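Local coordinates for protein eEF1A lysine and N-terminal methyltransferase (Homo sapiens, PDB 5WCJ) that methylates elongation factor 1-alpha at two positions, the N-terminal glycine through its C-terminal domain and a lysine through its N-terminal domain, with S-adenosylmethionine as methyl donor, at residues Gln144-Leu154 with Ala177-Leu185. Sequence-based numbering, arbitrary orientation.
Sequences QSFLQKVKSIL and AGLKAVFPL
Val182 wedges into helix 144-152 as a knob among Gln144, Leu147, Gln148 and Lys151. Its CG1, anti to the backbone N (chi1 -180°), lies 3.8 Å from Leu147 O and also meets the aliphatic part of Lys151, while CG2 touches Leu147 CB at 4.0 Å and Gln148 NE2. Replacing this valine by an alanine is likely to leave a gap among the four residues, since both methyls that touch Leu147, Gln148 and Lys151 would be gone. Phe183, the first residue to leave helical geometry, reaches its ring between the helices to Leu147, Val150, Lys151 and Leu154; CZ comes 4.0 Å from Lys151 CB, and CE1 an equal distance from Leu154 CD2. Helix segments 144-152 and 177-182 belong to the Rossmann-like methyltransferase domain at the C-terminal end of the protein, where they pack on one side of the central sheet; their axes approach to 9.7 Å at a crossing angle of -39°. Phe160 of strand 158-164 touches Leu147, Leu179 and Phe183. Leu147 crosses Leu179 at about a right angle, Leu147 CD1 3.7 Å from Leu179 CD2. At the exposed N-terminal end of helix 144-152, the extended Gln144 chain sets its amide against Gly178 and Ala181, NE2 3.8 Å from Gly178 CA and OE1 facing the Ala181 methyl. No direct hydrogen bond joins the segments; a water accepts from Lys151 NZ and donates to Val182 O.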
# COMPACT_ATOMS: atom_id res chain seq x y z
N GLN A 144 -1.45 -12.03 14.35
CA GLN A 144 -0.22 -11.45 14.90
C GLN A 144 1.08 -12.09 14.42
O GLN A 144 2.03 -11.36 14.19
CB GLN A 144 -0.27 -11.38 16.44
CG GLN A 144 -1.10 -10.20 16.96
CD GLN A 144 -0.93 -9.98 18.45
OE1 GLN A 144 0.19 -9.77 18.93
NE2 GLN A 144 -2.03 -10.04 19.19
N SER A 145 1.15 -13.41 14.25
CA SER A 145 2.39 -14.02 13.75
C SER A 145 2.70 -13.61 12.29
O SER A 145 3.85 -13.38 11.96
CB SER A 145 2.40 -15.55 13.91
OG SER A 145 1.41 -16.17 13.11
N PHE A 146 1.66 -13.47 11.46
CA PHE A 146 1.87 -12.90 10.10
C PHE A 146 2.27 -11.41 10.14
O PHE A 146 3.15 -10.99 9.41
CB PHE A 146 0.64 -13.12 9.22
CG PHE A 146 0.85 -12.68 7.81
CD1 PHE A 146 1.68 -13.39 6.96
CD2 PHE A 146 0.32 -11.48 7.39
CE1 PHE A 146 1.94 -12.94 5.66
CE2 PHE A 146 0.57 -11.01 6.10
CZ PHE A 146 1.37 -11.74 5.25
N LEU A 147 1.65 -10.64 11.02
CA LEU A 147 1.98 -9.22 11.17
C LEU A 147 3.43 -8.99 11.56
O LEU A 147 4.02 -7.99 11.13
CB LEU A 147 1.03 -8.52 12.17
CG LEU A 147 -0.42 -8.29 11.72
CD1 LEU A 147 -1.24 -7.64 12.82
CD2 LEU A 147 -0.49 -7.45 10.46
N GLN A 148 4.01 -9.92 12.32
CA GLN A 148 5.46 -9.89 12.57
C GLN A 148 6.30 -10.04 11.29
O GLN A 148 7.37 -9.42 11.17
CB GLN A 148 5.86 -10.98 13.60
CG GLN A 148 5.31 -10.76 15.02
CD GLN A 148 5.90 -9.54 15.74
OE1 GLN A 148 6.97 -9.06 15.40
NE2 GLN A 148 5.19 -9.06 16.75
N LYS A 149 5.83 -10.84 10.34
CA LYS A 149 6.52 -10.98 9.04
C LYS A 149 6.44 -9.67 8.27
O LYS A 149 7.42 -9.26 7.65
CB LYS A 149 5.93 -12.11 8.19
CG LYS A 149 5.97 -13.48 8.87
CD LYS A 149 7.38 -13.81 9.34
CE LYS A 149 7.48 -15.28 9.74
NZ LYS A 149 8.75 -15.51 10.48
N VAL A 150 5.28 -9.00 8.34
CA VAL A 150 5.09 -7.69 7.68
C VAL A 150 6.05 -6.67 8.29
O VAL A 150 6.77 -5.95 7.59
CB VAL A 150 3.63 -7.21 7.76
CG1 VAL A 150 3.46 -5.82 7.18
CG2 VAL A 150 2.68 -8.19 7.06
N LYS A 151 6.08 -6.61 9.61
CA LYS A 151 6.98 -5.69 10.28
C LYS A 151 8.43 -5.92 9.87
O LYS A 151 9.18 -4.96 9.71
CB LYS A 151 6.82 -5.84 11.80
CG LYS A 151 7.84 -5.05 12.64
CD LYS A 151 7.69 -5.35 14.12
CE LYS A 151 8.96 -4.98 14.87
NZ LYS A 151 8.73 -4.96 16.35
N SER A 152 8.82 -7.18 9.69
CA SER A 152 10.21 -7.51 9.37
C SER A 152 10.65 -7.02 7.97
O SER A 152 11.85 -6.88 7.75
CB SER A 152 10.49 -9.02 9.56
OG SER A 152 10.07 -9.79 8.45
N ILE A 153 9.70 -6.74 7.06
CA ILE A 153 10.04 -6.22 5.75
C ILE A 153 9.68 -4.76 5.53
O ILE A 153 9.69 -4.30 4.39
CB ILE A 153 9.48 -7.09 4.59
CG1 ILE A 153 7.95 -7.26 4.65
CG2 ILE A 153 10.19 -8.44 4.60
CD1 ILE A 153 7.36 -7.73 3.33
N LEU A 154 9.39 -4.05 6.61
CA LEU A 154 9.06 -2.64 6.53
C LEU A 154 10.27 -1.86 7.07
O LEU A 154 10.87 -2.26 8.05
CB LEU A 154 7.80 -2.34 7.36
CG LEU A 154 7.19 -0.94 7.25
CD1 LEU A 154 6.50 -0.69 5.92
CD2 LEU A 154 6.21 -0.69 8.39
N ALA A 177 -6.78 -4.37 18.00
CA ALA A 177 -5.89 -4.61 19.16
C ALA A 177 -4.61 -5.34 18.74
O ALA A 177 -3.50 -4.97 19.15
CB ALA A 177 -6.60 -5.39 20.26
N GLY A 178 -4.76 -6.35 17.90
CA GLY A 178 -3.62 -7.10 17.36
C GLY A 178 -2.71 -6.25 16.48
O GLY A 178 -1.47 -6.35 16.57
N LEU A 179 -3.30 -5.42 15.63
CA LEU A 179 -2.51 -4.50 14.82
C LEU A 179 -1.68 -3.56 15.70
O LEU A 179 -0.48 -3.37 15.45
CB LEU A 179 -3.36 -3.65 13.89
CG LEU A 179 -3.73 -4.35 12.60
CD1 LEU A 179 -4.93 -3.64 12.01
CD2 LEU A 179 -2.57 -4.36 11.62
N LYS A 180 -2.32 -2.98 16.70
CA LYS A 180 -1.67 -2.04 17.61
C LYS A 180 -0.56 -2.71 18.44
O LYS A 180 0.46 -2.08 18.71
CB LYS A 180 -2.71 -1.35 18.53
CG LYS A 180 -2.22 -0.05 19.13
CD LYS A 180 -3.31 0.66 19.92
N ALA A 181 -0.74 -3.98 18.79
CA ALA A 181 0.31 -4.76 19.48
C ALA A 181 1.62 -4.82 18.68
O ALA A 181 2.69 -4.79 19.26
CB ALA A 181 -0.17 -6.18 19.75
N VAL A 182 1.52 -4.90 17.36
CA VAL A 182 2.70 -4.97 16.49
C VAL A 182 3.10 -3.61 15.95
O VAL A 182 4.30 -3.36 15.81
CB VAL A 182 2.45 -5.97 15.34
CG1 VAL A 182 3.67 -6.08 14.41
CG2 VAL A 182 2.07 -7.34 15.89
N PHE A 183 2.12 -2.72 15.67
CA PHE A 183 2.34 -1.37 15.16
C PHE A 183 1.72 -0.36 16.12
O PHE A 183 0.55 0.01 15.99
CB PHE A 183 1.75 -1.20 13.76
CG PHE A 183 2.33 -2.13 12.74
CD1 PHE A 183 3.47 -1.78 12.03
CD2 PHE A 183 1.75 -3.35 12.50
CE1 PHE A 183 4.03 -2.64 11.09
CE2 PHE A 183 2.29 -4.22 11.56
CZ PHE A 183 3.43 -3.87 10.86
N PRO A 184 2.51 0.10 17.10
CA PRO A 184 1.87 0.87 18.18
C PRO A 184 1.36 2.27 17.80
O PRO A 184 0.53 2.83 18.52
CB PRO A 184 2.92 0.90 19.31
CG PRO A 184 4.17 0.31 18.76
CD PRO A 184 3.89 -0.34 17.43
N LEU A 185 1.81 2.82 16.68
CA LEU A 185 1.25 4.07 16.21
C LEU A 185 0.22 3.72 15.13
O LEU A 185 0.60 3.20 14.08
CB LEU A 185 2.36 4.93 15.65
CG LEU A 185 1.97 6.31 15.13
CD1 LEU A 185 1.30 7.12 16.21
CD2 LEU A 185 3.18 7.04 14.57
O HOH W 1 6.50 -3.60 17.23